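Local atomic coordinates of beta-lactamase inhibitory protein BLIP-I (Streptomyces exfoliatus, PDB entry 3GMV), a protein that probably inhibits beta-lactamases by binding to them directly. Residues 6-11 and 64-69; 60-65 and 113-118; 87-92 and 145-150; 108-113 and 121-126. All coordinates share one frame; numbering follows the deposited sequence.

Interaction 1 (6-11 and 64-69); sequences EKYEQI and WSKRNE. With TAM (tris(hydroxyethyl)aminomethane), chain B.
K66, on strand 63-69, reaches Y8 in helix 5-10 and I11 just after it, in a helix-on-sheet contact of a two-layer alpha/beta sandwich. The helix runs nearly antiparallel to the strand, at 166°. The lysine's CB lies 3.6 Å from Y8 OH. Further out, CD passes 3.8 Å from I11 O, and the bend at chi3 (61°) brings CE over one face of the tyrosine, 3.9 Å from the Y8 ring centroid, in a CH-pi contact. NZ stays over the same ring as a cation-pi partner and donates two hydrogen bonds, to Y8 O at 2.9 Å and to I11 O at 2.8 Å. Lysine suits this buried place because its long apolar stem packs on the ring while its ammonium group binds carbonyls at the C-terminal end of the helix, whose dipole would probably favour the charge. Y8 itself points at the strand, CG anti to its backbone N (chi1 -174°). N68 meets the phenol with its amide nearly perpendicular to the ring; its ND2 also donates to S107 O, and its bond to Y8 OH is weak, 3.2 Å long but nearly straight.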
# COMPACT_ATOMS: atom_id res chain seq x y z
N GLU A 6 10.51 -7.63 2.07
CA GLU A 6 11.17 -8.27 0.94
C GLU A 6 10.25 -9.27 0.25
O GLU A 6 10.21 -9.30 -0.98
CB GLU A 6 12.52 -8.91 1.36
CG GLU A 6 13.57 -7.86 1.73
CD GLU A 6 13.28 -7.09 3.04
OE1 GLU A 6 12.65 -7.63 3.98
OE2 GLU A 6 13.71 -5.91 3.14
N LYS A 7 9.51 -10.08 1.01
CA LYS A 7 8.55 -11.01 0.39
C LYS A 7 7.45 -10.25 -0.36
O LYS A 7 7.04 -10.64 -1.46
CB LYS A 7 7.96 -11.97 1.45
CG LYS A 7 9.05 -12.94 1.98
CD LYS A 7 8.67 -13.75 3.17
CE LYS A 7 9.73 -14.85 3.32
NZ LYS A 7 9.59 -15.88 2.24
N TYR A 8 6.95 -9.19 0.25
CA TYR A 8 5.97 -8.30 -0.40
C TYR A 8 6.45 -7.86 -1.78
O TYR A 8 5.70 -7.90 -2.74
CB TYR A 8 5.72 -7.06 0.48
CG TYR A 8 4.63 -6.08 0.02
CD1 TYR A 8 3.29 -6.36 0.23
CD2 TYR A 8 4.97 -4.86 -0.57
CE1 TYR A 8 2.27 -5.43 -0.18
CE2 TYR A 8 3.98 -3.94 -0.94
CZ TYR A 8 2.65 -4.24 -0.75
OH TYR A 8 1.66 -3.33 -1.13
N GLU A 9 7.70 -7.42 -1.88
CA GLU A 9 8.27 -6.98 -3.16
C GLU A 9 8.46 -8.12 -4.18
O GLU A 9 8.38 -7.88 -5.38
CB GLU A 9 9.58 -6.21 -2.92
CG GLU A 9 9.36 -4.98 -2.00
CD GLU A 9 10.65 -4.49 -1.32
OE1 GLU A 9 11.76 -4.98 -1.67
OE2 GLU A 9 10.55 -3.64 -0.42
N GLN A 10 8.73 -9.33 -3.70
CA GLN A 10 8.91 -10.48 -4.58
C GLN A 10 7.56 -10.88 -5.20
O GLN A 10 7.54 -11.52 -6.26
CB GLN A 10 9.46 -11.66 -3.77
CG GLN A 10 10.92 -11.47 -3.41
CD GLN A 10 11.36 -12.30 -2.26
OE1 GLN A 10 10.81 -13.36 -1.99
NE2 GLN A 10 12.39 -11.83 -1.55
N ILE A 11 6.47 -10.54 -4.52
CA ILE A 11 5.10 -10.87 -4.97
C ILE A 11 4.72 -9.87 -6.06
O ILE A 11 4.90 -8.66 -5.87
CB ILE A 11 4.12 -10.84 -3.78
CG1 ILE A 11 4.38 -12.10 -2.94
CG2 ILE A 11 2.66 -10.86 -4.26
CD1 ILE A 11 3.86 -12.03 -1.48
N TRP A 64 -4.25 -9.24 -8.54
CA TRP A 64 -4.49 -7.93 -9.14
C TRP A 64 -4.26 -6.82 -8.11
O TRP A 64 -4.18 -5.64 -8.48
CB TRP A 64 -5.94 -7.83 -9.69
CG TRP A 64 -6.98 -7.86 -8.63
CD1 TRP A 64 -7.56 -8.98 -8.07
CD2 TRP A 64 -7.57 -6.74 -7.96
NE1 TRP A 64 -8.45 -8.62 -7.09
CE2 TRP A 64 -8.49 -7.25 -7.01
CE3 TRP A 64 -7.42 -5.36 -8.07
CZ2 TRP A 64 -9.24 -6.43 -6.16
CZ3 TRP A 64 -8.19 -4.53 -7.23
CH2 TRP A 64 -9.08 -5.07 -6.29
N SER A 65 -4.18 -7.16 -6.83
CA SER A 65 -4.10 -6.12 -5.80
C SER A 65 -3.11 -6.49 -4.68
O SER A 65 -3.17 -7.60 -4.16
CB SER A 65 -5.48 -5.90 -5.18
OG SER A 65 -5.39 -4.93 -4.14
N LYS A 66 -2.25 -5.54 -4.32
CA LYS A 66 -1.41 -5.63 -3.15
C LYS A 66 -1.71 -4.45 -2.24
O LYS A 66 -1.81 -3.32 -2.72
CB LYS A 66 0.08 -5.54 -3.54
CG LYS A 66 0.52 -6.69 -4.46
CD LYS A 66 1.92 -6.49 -5.08
CE LYS A 66 3.00 -6.40 -4.03
NZ LYS A 66 4.32 -6.20 -4.70
N ARG A 67 -1.76 -4.71 -0.94
CA ARG A 67 -1.94 -3.61 0.02
C ARG A 67 -1.09 -3.96 1.23
O ARG A 67 -0.76 -5.14 1.46
CB ARG A 67 -3.42 -3.43 0.41
CG ARG A 67 -4.06 -4.62 1.17
CD ARG A 67 -5.60 -4.50 1.19
NE ARG A 67 -6.22 -5.63 1.87
CZ ARG A 67 -6.53 -5.65 3.16
NH1 ARG A 67 -6.28 -4.61 3.94
NH2 ARG A 67 -7.10 -6.72 3.69
N ASN A 68 -0.74 -2.93 2.00
CA ASN A 68 -0.05 -3.19 3.25
C ASN A 68 -0.22 -2.01 4.18
O ASN A 68 -0.58 -0.89 3.76
CB ASN A 68 1.44 -3.44 3.00
CG ASN A 68 2.22 -2.14 2.83
OD1 ASN A 68 2.62 -1.52 3.82
ND2 ASN A 68 2.49 -1.76 1.57
N GLU A 69 -0.00 -2.27 5.46
CA GLU A 69 0.24 -1.18 6.39
C GLU A 69 1.49 -1.50 7.17
O GLU A 69 1.70 -2.64 7.59
CB GLU A 69 -0.93 -0.97 7.35
CG GLU A 69 -2.14 -0.33 6.66
CD GLU A 69 -3.22 -0.00 7.65
OE1 GLU A 69 -4.03 -0.90 7.93
OE2 GLU A 69 -3.26 1.14 8.16
C TAM B . -11.73 -6.97 -9.71
C1 TAM B . -12.15 -5.85 -8.78
C2 TAM B . -12.31 -6.76 -11.10
C3 TAM B . -12.21 -8.30 -9.14
C4 TAM B . -11.49 -4.54 -9.19
C5 TAM B . -12.35 -5.28 -11.49
C6 TAM B . -11.56 -9.47 -9.86
N TAM B . -10.28 -7.00 -9.78
O4 TAM B . -11.87 -3.53 -8.24
O5 TAM B . -13.71 -4.86 -11.71
O6 TAM B . -10.80 -9.01 -10.98

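Interaction 2 (60-65 and 113-118); sequences EGELWS and PNWPAK. With TAM (tris(hydroxyethyl)aminomethane), chain B.
The W64 indole has the amine N of the bound tris(hydroxyethyl)aminomethane over the centre of one face and S65 CB, nearer the rim, on the opposite one; W115 carries P116 CB on one face and L63 O on the other, with E62 OE1 at its edge. W64 and S65 form a classic beta bulge opposite S56, near the start of strand 63-69, and the loop 113-118 packs beside it. TAM N stands 3.3 Å from W64 CD2, and T58 and P113 complete the ligand's pocket. A broad indole suits this place, offering one face to the ligand while its CE3 packs on P113 CA, 3.8 Å away. The two tryptophans meet through their stems, W64 CB and W115 CB being 3.7 Å apart, and their rings diverge from there. W115 has CG anti to the backbone N (chi1 -174°), which carries its indole away from the ligand toward E62 and F13. Its peptide bond to P116 is cis, so the chain turns sharply just after the ring. E62 reaches over on an extended chain and crosses the indole at about a right angle, the planes of carboxylate and ring 75° apart. W115 NE1 donates to E62 OE1 at 2.9 Å, entering on the anti side of the carboxylate while the oxygen stays close to the indole plane.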
# COMPACT_ATOMS: atom_id res chain seq x y z
N GLU A 60 -9.86 -15.67 -12.20
CA GLU A 60 -8.93 -16.64 -12.79
C GLU A 60 -7.74 -16.99 -11.88
O GLU A 60 -6.90 -17.83 -12.22
CB GLU A 60 -8.46 -16.15 -14.18
CG GLU A 60 -9.54 -16.21 -15.24
CD GLU A 60 -10.70 -15.24 -14.98
OE1 GLU A 60 -10.43 -14.08 -14.59
OE2 GLU A 60 -11.88 -15.65 -15.17
N GLY A 61 -7.72 -16.42 -10.68
CA GLY A 61 -6.77 -16.80 -9.62
C GLY A 61 -5.47 -16.02 -9.64
O GLY A 61 -4.49 -16.44 -9.03
N GLU A 62 -5.47 -14.88 -10.33
CA GLU A 62 -4.24 -14.10 -10.56
C GLU A 62 -4.23 -12.83 -9.71
O GLU A 62 -5.26 -12.17 -9.57
CB GLU A 62 -4.13 -13.72 -12.03
CG GLU A 62 -3.95 -14.94 -12.92
CD GLU A 62 -3.96 -14.64 -14.41
OE1 GLU A 62 -4.08 -13.46 -14.80
OE2 GLU A 62 -3.80 -15.60 -15.20
N LEU A 63 -3.06 -12.47 -9.17
CA LEU A 63 -2.97 -11.31 -8.26
C LEU A 63 -3.26 -10.01 -9.00
O LEU A 63 -2.57 -9.68 -9.97
CB LEU A 63 -1.52 -11.25 -7.71
CG LEU A 63 -1.27 -10.15 -6.71
CD1 LEU A 63 -1.99 -10.62 -5.41
CD2 LEU A 63 0.22 -9.91 -6.44
N TRP A 64 -4.25 -9.24 -8.54
CA TRP A 64 -4.49 -7.93 -9.14
C TRP A 64 -4.26 -6.82 -8.11
O TRP A 64 -4.18 -5.64 -8.48
CB TRP A 64 -5.94 -7.83 -9.69
CG TRP A 64 -6.98 -7.86 -8.63
CD1 TRP A 64 -7.56 -8.98 -8.07
CD2 TRP A 64 -7.57 -6.74 -7.96
NE1 TRP A 64 -8.45 -8.62 -7.09
CE2 TRP A 64 -8.49 -7.25 -7.01
CE3 TRP A 64 -7.42 -5.36 -8.07
CZ2 TRP A 64 -9.24 -6.43 -6.16
CZ3 TRP A 64 -8.19 -4.53 -7.23
CH2 TRP A 64 -9.08 -5.07 -6.29
N SER A 65 -4.18 -7.16 -6.83
CA SER A 65 -4.10 -6.12 -5.80
C SER A 65 -3.11 -6.49 -4.68
O SER A 65 -3.17 -7.60 -4.16
CB SER A 65 -5.48 -5.90 -5.18
OG SER A 65 -5.39 -4.93 -4.14
N PRO A 113 -7.01 -2.88 -11.30
CA PRO A 113 -8.39 -3.32 -11.14
C PRO A 113 -8.94 -3.98 -12.39
O PRO A 113 -9.92 -4.70 -12.31
CB PRO A 113 -9.15 -2.02 -10.85
CG PRO A 113 -8.11 -1.03 -10.45
CD PRO A 113 -6.87 -1.42 -11.19
N ASN A 114 -8.27 -3.79 -13.52
CA ASN A 114 -8.75 -4.36 -14.77
C ASN A 114 -7.88 -5.52 -15.23
O ASN A 114 -7.95 -5.94 -16.39
CB ASN A 114 -8.84 -3.24 -15.82
CG ASN A 114 -9.80 -2.15 -15.38
OD1 ASN A 114 -10.88 -2.44 -14.88
ND2 ASN A 114 -9.38 -0.88 -15.52
N TRP A 115 -7.05 -6.03 -14.32
CA TRP A 115 -6.10 -7.12 -14.63
C TRP A 115 -6.79 -8.23 -15.41
O TRP A 115 -7.86 -8.66 -15.01
CB TRP A 115 -5.52 -7.73 -13.33
CG TRP A 115 -4.45 -8.74 -13.68
CD1 TRP A 115 -4.62 -10.11 -13.83
CD2 TRP A 115 -3.08 -8.47 -13.98
NE1 TRP A 115 -3.43 -10.68 -14.20
CE2 TRP A 115 -2.48 -9.71 -14.32
CE3 TRP A 115 -2.30 -7.31 -14.01
CZ2 TRP A 115 -1.13 -9.81 -14.66
CZ3 TRP A 115 -0.97 -7.41 -14.36
CH2 TRP A 115 -0.39 -8.65 -14.70
N PRO A 116 -6.14 -8.72 -16.49
CA PRO A 116 -4.78 -8.49 -16.97
C PRO A 116 -4.50 -7.19 -17.75
O PRO A 116 -3.36 -6.92 -18.08
CB PRO A 116 -4.52 -9.71 -17.87
CG PRO A 116 -5.86 -10.04 -18.38
CD PRO A 116 -6.82 -9.76 -17.30
N ALA A 117 -5.54 -6.42 -18.05
CA ALA A 117 -5.37 -5.07 -18.59
C ALA A 117 -4.70 -4.19 -17.53
O ALA A 117 -4.91 -4.36 -16.31
CB ALA A 117 -6.73 -4.50 -19.01
N LYS A 118 -3.88 -3.25 -17.97
CA LYS A 118 -3.05 -2.50 -17.04
C LYS A 118 -3.54 -1.06 -16.88
O LYS A 118 -2.88 -0.22 -16.26
CB LYS A 118 -1.59 -2.55 -17.47
CG LYS A 118 -0.88 -3.86 -17.08
CD LYS A 118 0.63 -3.69 -17.16
CE LYS A 118 1.36 -4.72 -16.30
NZ LYS A 118 1.57 -6.01 -17.01
C TAM B . -11.73 -6.97 -9.71
C1 TAM B . -12.15 -5.85 -8.78
C2 TAM B . -12.31 -6.76 -11.10
C3 TAM B . -12.21 -8.30 -9.14
C4 TAM B . -11.49 -4.54 -9.19
C5 TAM B . -12.35 -5.28 -11.49
C6 TAM B . -11.56 -9.47 -9.86
N TAM B . -10.28 -7.00 -9.78
O4 TAM B . -11.87 -3.53 -8.24
O5 TAM B . -13.71 -4.86 -11.71
O6 TAM B . -10.80 -9.01 -10.98

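Interaction 3 (87-92 and 145-150); sequences TALGMT and GVLTYR
M91 O accepts the shortest polar bond here, from L147 N at 2.7 Å and almost linear. G90 N answers with a bond to L147 O of 2.9 Å, so both polar backbone atoms of L147 are held by the type II beta turn A88-M91. Glycine fits the third position of that turn because G90 has a positive phi (98°), where a side chain would collide with the preceding carbonyl. L147 CD2 packs under the turn, 3.4 Å from A88 O, and beside M91 SD, the two side chains pointing the same way. M91 SD also takes a weak hydrogen bond from A88 N. L89 CD2 rests on the backbone between T148 and Y149 and on R150 CG. R150, bent at chi3 (-73°), brings its NE to T87 OG1, 2.9 Å away and in the guanidinium plane; both T87 OG1 and R150 NH2 are also bonded to Y84 O, so the two side chains share an acceptor at the last residue of helix 81-84. T92, bridged to V146, caps the start of helix 93-99. The contact thus secures the loop between those helices to strand 146-153, the last strand of the sheet, while F140 of strand 137-143 backs T87, L147 and R150.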
# COMPACT_ATOMS: atom_id res chain seq x y z
N THR A 87 -2.22 20.49 -2.61
CA THR A 87 -2.61 19.38 -3.45
C THR A 87 -4.09 19.53 -3.77
O THR A 87 -4.85 20.21 -3.04
CB THR A 87 -2.35 18.00 -2.79
OG1 THR A 87 -3.12 17.90 -1.57
CG2 THR A 87 -0.86 17.87 -2.43
N ALA A 88 -4.50 18.88 -4.85
CA ALA A 88 -5.90 18.93 -5.29
C ALA A 88 -6.14 17.74 -6.21
O ALA A 88 -5.25 17.38 -6.98
CB ALA A 88 -6.18 20.25 -6.06
N LEU A 89 -7.34 17.16 -6.17
CA LEU A 89 -7.69 16.08 -7.10
C LEU A 89 -7.44 16.55 -8.54
O LEU A 89 -7.72 17.71 -8.87
CB LEU A 89 -9.16 15.65 -6.93
CG LEU A 89 -9.44 15.07 -5.54
CD1 LEU A 89 -10.85 14.47 -5.48
CD2 LEU A 89 -8.42 14.03 -5.15
N GLY A 90 -6.89 15.67 -9.37
CA GLY A 90 -6.67 15.95 -10.79
C GLY A 90 -5.26 16.39 -11.09
O GLY A 90 -4.86 16.43 -12.26
N MET A 91 -4.49 16.75 -10.06
CA MET A 91 -3.07 17.11 -10.27
C MET A 91 -2.28 15.89 -10.71
O MET A 91 -2.67 14.76 -10.39
CB MET A 91 -2.46 17.77 -9.02
CG MET A 91 -1.95 16.77 -7.95
SD MET A 91 -1.61 17.53 -6.35
CE MET A 91 -0.46 18.84 -6.76
N THR A 92 -1.20 16.09 -11.47
CA THR A 92 -0.40 14.98 -11.91
C THR A 92 0.51 14.53 -10.80
O THR A 92 0.72 15.25 -9.84
CB THR A 92 0.50 15.35 -13.09
OG1 THR A 92 1.45 16.32 -12.66
CG2 THR A 92 -0.35 15.92 -14.24
N GLY A 145 -1.26 7.81 -12.77
CA GLY A 145 -0.39 8.95 -12.55
C GLY A 145 -1.09 10.28 -12.33
O GLY A 145 -0.45 11.33 -12.46
N VAL A 146 -2.37 10.22 -11.97
CA VAL A 146 -3.16 11.43 -11.63
C VAL A 146 -3.77 11.31 -10.23
O VAL A 146 -4.23 10.23 -9.83
CB VAL A 146 -4.26 11.68 -12.66
CG1 VAL A 146 -5.17 12.89 -12.26
CG2 VAL A 146 -3.63 11.85 -14.08
N LEU A 147 -3.75 12.41 -9.47
CA LEU A 147 -4.30 12.32 -8.10
C LEU A 147 -5.82 12.10 -8.07
O LEU A 147 -6.59 12.94 -8.56
CB LEU A 147 -3.87 13.55 -7.27
CG LEU A 147 -4.21 13.46 -5.76
CD1 LEU A 147 -3.34 12.40 -5.06
CD2 LEU A 147 -3.94 14.81 -5.10
N THR A 148 -6.26 10.96 -7.54
CA THR A 148 -7.69 10.64 -7.48
C THR A 148 -8.22 10.55 -6.04
O THR A 148 -9.42 10.39 -5.84
CB THR A 148 -8.00 9.32 -8.25
OG1 THR A 148 -7.10 8.31 -7.78
CG2 THR A 148 -7.74 9.52 -9.75
N TYR A 149 -7.33 10.63 -5.05
CA TYR A 149 -7.79 10.67 -3.64
C TYR A 149 -6.78 11.41 -2.78
O TYR A 149 -5.60 11.17 -2.90
CB TYR A 149 -7.94 9.26 -3.07
CG TYR A 149 -8.50 9.25 -1.65
CD1 TYR A 149 -9.82 9.60 -1.40
CD2 TYR A 149 -7.71 8.90 -0.57
CE1 TYR A 149 -10.36 9.58 -0.12
CE2 TYR A 149 -8.25 8.90 0.77
CZ TYR A 149 -9.57 9.25 0.96
OH TYR A 149 -10.11 9.25 2.22
N ARG A 150 -7.25 12.26 -1.87
CA ARG A 150 -6.34 12.91 -0.93
C ARG A 150 -7.09 13.02 0.40
O ARG A 150 -8.30 13.30 0.42
CB ARG A 150 -5.90 14.29 -1.46
CG ARG A 150 -7.10 15.21 -1.90
CD ARG A 150 -6.59 16.52 -2.57
NE ARG A 150 -6.01 17.50 -1.65
CZ ARG A 150 -6.70 18.37 -0.90
NH1 ARG A 150 -8.05 18.36 -0.91
NH2 ARG A 150 -6.07 19.25 -0.13

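Interaction 4 (108-113 and 121-126); sequences QGESYP and FEEKYY. With TAM (tris(hydroxyethyl)aminomethane), chain B.
Strands 105-111 and 122-128 form an antiparallel beta hairpin, their axes 4.6 Å apart here, with Q108 and G109 making a classic bulge opposite K124. S111 and E122 are a hydrogen-bonded pair joined by two bonds, S111 N to E122 O and E122 N to S111 O, while E110 and E123 form the next, non-hydrogen-bonded pair. At the bulge, Q108 N donates to K124 O and K124 N to G109 O, and G109 has backbone angles that only glycine adopts easily. Y112 and F121 close the turn end of the hairpin in an offset stack, centroids 4.5 Å apart and planes at 23°. F121 CD1 lies 3.3 Å above the tyrosine plane, and F13 meets Y112 edge-to-face. The carboxylate of E110 comes to the edge of the F121 ring, where the partly positive C-H rim probably suits it. Beyond the bulge, Q108 lays its amide flat over one face of Y126, planes 8° apart, with NE2 3.3 Å from Y126 CG. E110 OE2 and E123 OE2 stand only 4.2 Å apart, but one water donates to both, at 2.6 Å and 2.7 Å. The closeness of the two carboxylates may raise the proton affinity of one of them, an effect the shared water, donating to both, probably lessens.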
# COMPACT_ATOMS: atom_id res chain seq x y z
N GLN A 108 1.40 2.10 0.48
CA GLN A 108 0.51 1.17 1.15
C GLN A 108 -0.29 0.33 0.16
O GLN A 108 -1.27 -0.34 0.53
CB GLN A 108 -0.43 1.93 2.11
CG GLN A 108 0.34 2.35 3.38
CD GLN A 108 -0.59 2.84 4.47
OE1 GLN A 108 -1.77 3.11 4.22
NE2 GLN A 108 -0.07 2.95 5.67
N GLY A 109 0.07 0.38 -1.11
CA GLY A 109 -0.64 -0.50 -2.03
C GLY A 109 -0.54 -0.14 -3.50
O GLY A 109 -0.28 1.02 -3.86
N GLU A 110 -0.72 -1.15 -4.35
CA GLU A 110 -0.79 -0.95 -5.82
C GLU A 110 -1.82 -1.93 -6.35
O GLU A 110 -1.96 -3.04 -5.81
CB GLU A 110 0.57 -1.19 -6.50
CG GLU A 110 1.65 -0.16 -6.19
CD GLU A 110 2.94 -0.44 -6.90
OE1 GLU A 110 3.20 -1.62 -7.24
OE2 GLU A 110 3.72 0.51 -7.10
N SER A 111 -2.56 -1.57 -7.40
CA SER A 111 -3.51 -2.54 -7.92
C SER A 111 -3.80 -2.26 -9.39
O SER A 111 -3.68 -1.12 -9.85
CB SER A 111 -4.81 -2.52 -7.11
OG SER A 111 -5.55 -1.34 -7.38
N TYR A 112 -4.10 -3.34 -10.11
CA TYR A 112 -4.59 -3.28 -11.48
C TYR A 112 -6.04 -3.79 -11.49
O TYR A 112 -6.29 -4.99 -11.63
CB TYR A 112 -3.71 -4.15 -12.39
CG TYR A 112 -2.36 -3.55 -12.71
CD1 TYR A 112 -2.23 -2.50 -13.64
CD2 TYR A 112 -1.19 -4.04 -12.11
CE1 TYR A 112 -1.01 -1.96 -13.94
CE2 TYR A 112 0.06 -3.50 -12.41
CZ TYR A 112 0.14 -2.45 -13.33
OH TYR A 112 1.37 -1.91 -13.63
N PRO A 113 -7.01 -2.88 -11.30
CA PRO A 113 -8.39 -3.32 -11.14
C PRO A 113 -8.94 -3.98 -12.39
O PRO A 113 -9.92 -4.70 -12.31
CB PRO A 113 -9.15 -2.02 -10.85
CG PRO A 113 -8.11 -1.03 -10.45
CD PRO A 113 -6.87 -1.42 -11.19
N PHE A 121 -4.24 1.79 -13.29
CA PHE A 121 -3.26 1.38 -12.26
C PHE A 121 -3.33 2.32 -11.06
O PHE A 121 -3.19 3.54 -11.23
CB PHE A 121 -1.86 1.44 -12.84
CG PHE A 121 -0.76 1.08 -11.86
CD1 PHE A 121 -0.81 -0.10 -11.14
CD2 PHE A 121 0.33 1.91 -11.72
CE1 PHE A 121 0.23 -0.45 -10.25
CE2 PHE A 121 1.37 1.56 -10.84
CZ PHE A 121 1.30 0.37 -10.12
N GLU A 122 -3.57 1.78 -9.88
CA GLU A 122 -3.80 2.60 -8.69
C GLU A 122 -2.64 2.42 -7.72
O GLU A 122 -2.26 1.28 -7.45
CB GLU A 122 -5.12 2.22 -7.99
CG GLU A 122 -5.47 3.04 -6.72
CD GLU A 122 -6.67 2.49 -5.95
OE1 GLU A 122 -7.81 2.85 -6.30
OE2 GLU A 122 -6.49 1.73 -4.98
N GLU A 123 -2.09 3.53 -7.22
CA GLU A 123 -1.00 3.48 -6.25
C GLU A 123 -1.46 4.26 -5.04
O GLU A 123 -2.04 5.35 -5.18
CB GLU A 123 0.23 4.19 -6.82
CG GLU A 123 0.88 3.53 -8.07
CD GLU A 123 1.83 4.46 -8.79
OE1 GLU A 123 1.40 5.24 -9.68
OE2 GLU A 123 3.03 4.43 -8.48
N LYS A 124 -1.22 3.71 -3.85
CA LYS A 124 -1.68 4.34 -2.63
C LYS A 124 -0.45 4.73 -1.83
O LYS A 124 0.37 3.87 -1.49
CB LYS A 124 -2.56 3.39 -1.80
CG LYS A 124 -3.93 3.06 -2.47
CD LYS A 124 -4.88 2.37 -1.50
CE LYS A 124 -6.18 2.02 -2.24
NZ LYS A 124 -7.16 1.25 -1.40
N TYR A 125 -0.33 6.03 -1.54
CA TYR A 125 0.75 6.54 -0.72
C TYR A 125 0.27 7.03 0.66
O TYR A 125 -0.81 7.60 0.81
CB TYR A 125 1.47 7.66 -1.47
CG TYR A 125 2.43 7.19 -2.53
CD1 TYR A 125 3.71 6.79 -2.18
CD2 TYR A 125 2.05 7.13 -3.88
CE1 TYR A 125 4.62 6.37 -3.16
CE2 TYR A 125 2.96 6.70 -4.87
CZ TYR A 125 4.24 6.32 -4.48
OH TYR A 125 5.17 5.90 -5.38
N TYR A 126 1.09 6.76 1.67
CA TYR A 126 0.81 7.19 3.02
C TYR A 126 2.00 8.02 3.48
O TYR A 126 3.15 7.58 3.43
CB TYR A 126 0.68 5.94 3.88
CG TYR A 126 0.71 6.18 5.38
CD1 TYR A 126 -0.36 6.75 6.05
CD2 TYR A 126 1.84 5.83 6.13
CE1 TYR A 126 -0.32 6.94 7.46
CE2 TYR A 126 1.88 6.01 7.51
CZ TYR A 126 0.81 6.56 8.16
OH TYR A 126 0.91 6.74 9.53
C TAM B . -11.73 -6.97 -9.71
C1 TAM B . -12.15 -5.85 -8.78
C2 TAM B . -12.31 -6.76 -11.10
C3 TAM B . -12.21 -8.30 -9.14
C4 TAM B . -11.49 -4.54 -9.19
C5 TAM B . -12.35 -5.28 -11.49
C6 TAM B . -11.56 -9.47 -9.86
N TAM B . -10.28 -7.00 -9.78
O4 TAM B . -11.87 -3.53 -8.24
O5 TAM B . -13.71 -4.86 -11.71
O6 TAM B . -10.80 -9.01 -10.98
O HOH W 1 3.74 2.99 -6.34
O HOH W 2 -4.23 0.27 -4.99
O HOH W 3 -7.80 -1.20 -5.70

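Overall arrangement
From the N terminus, helix 5-10 is the first element to be tied: interaction 1 closes a long loop by seating it on strand 63-69. Interaction 2 opens on that same strand, sharing W64 and S65, and reaches forward to 113-118, so it begins where interaction 1 ends. Interaction 3 starts before interaction 2 has closed, and the two cross; it joins the loop 87-92 to the last strand, and interaction 4, the hairpin 108-126, is nested inside it. Interactions 2 and 4 also cross and share P113. Backbone hydrogen bonds from Y112 N to W64 O and from E110 N to K66 O link interactions 1 and 4 across neighbouring strands, while interaction 3 lies apart at the sheet's far edge.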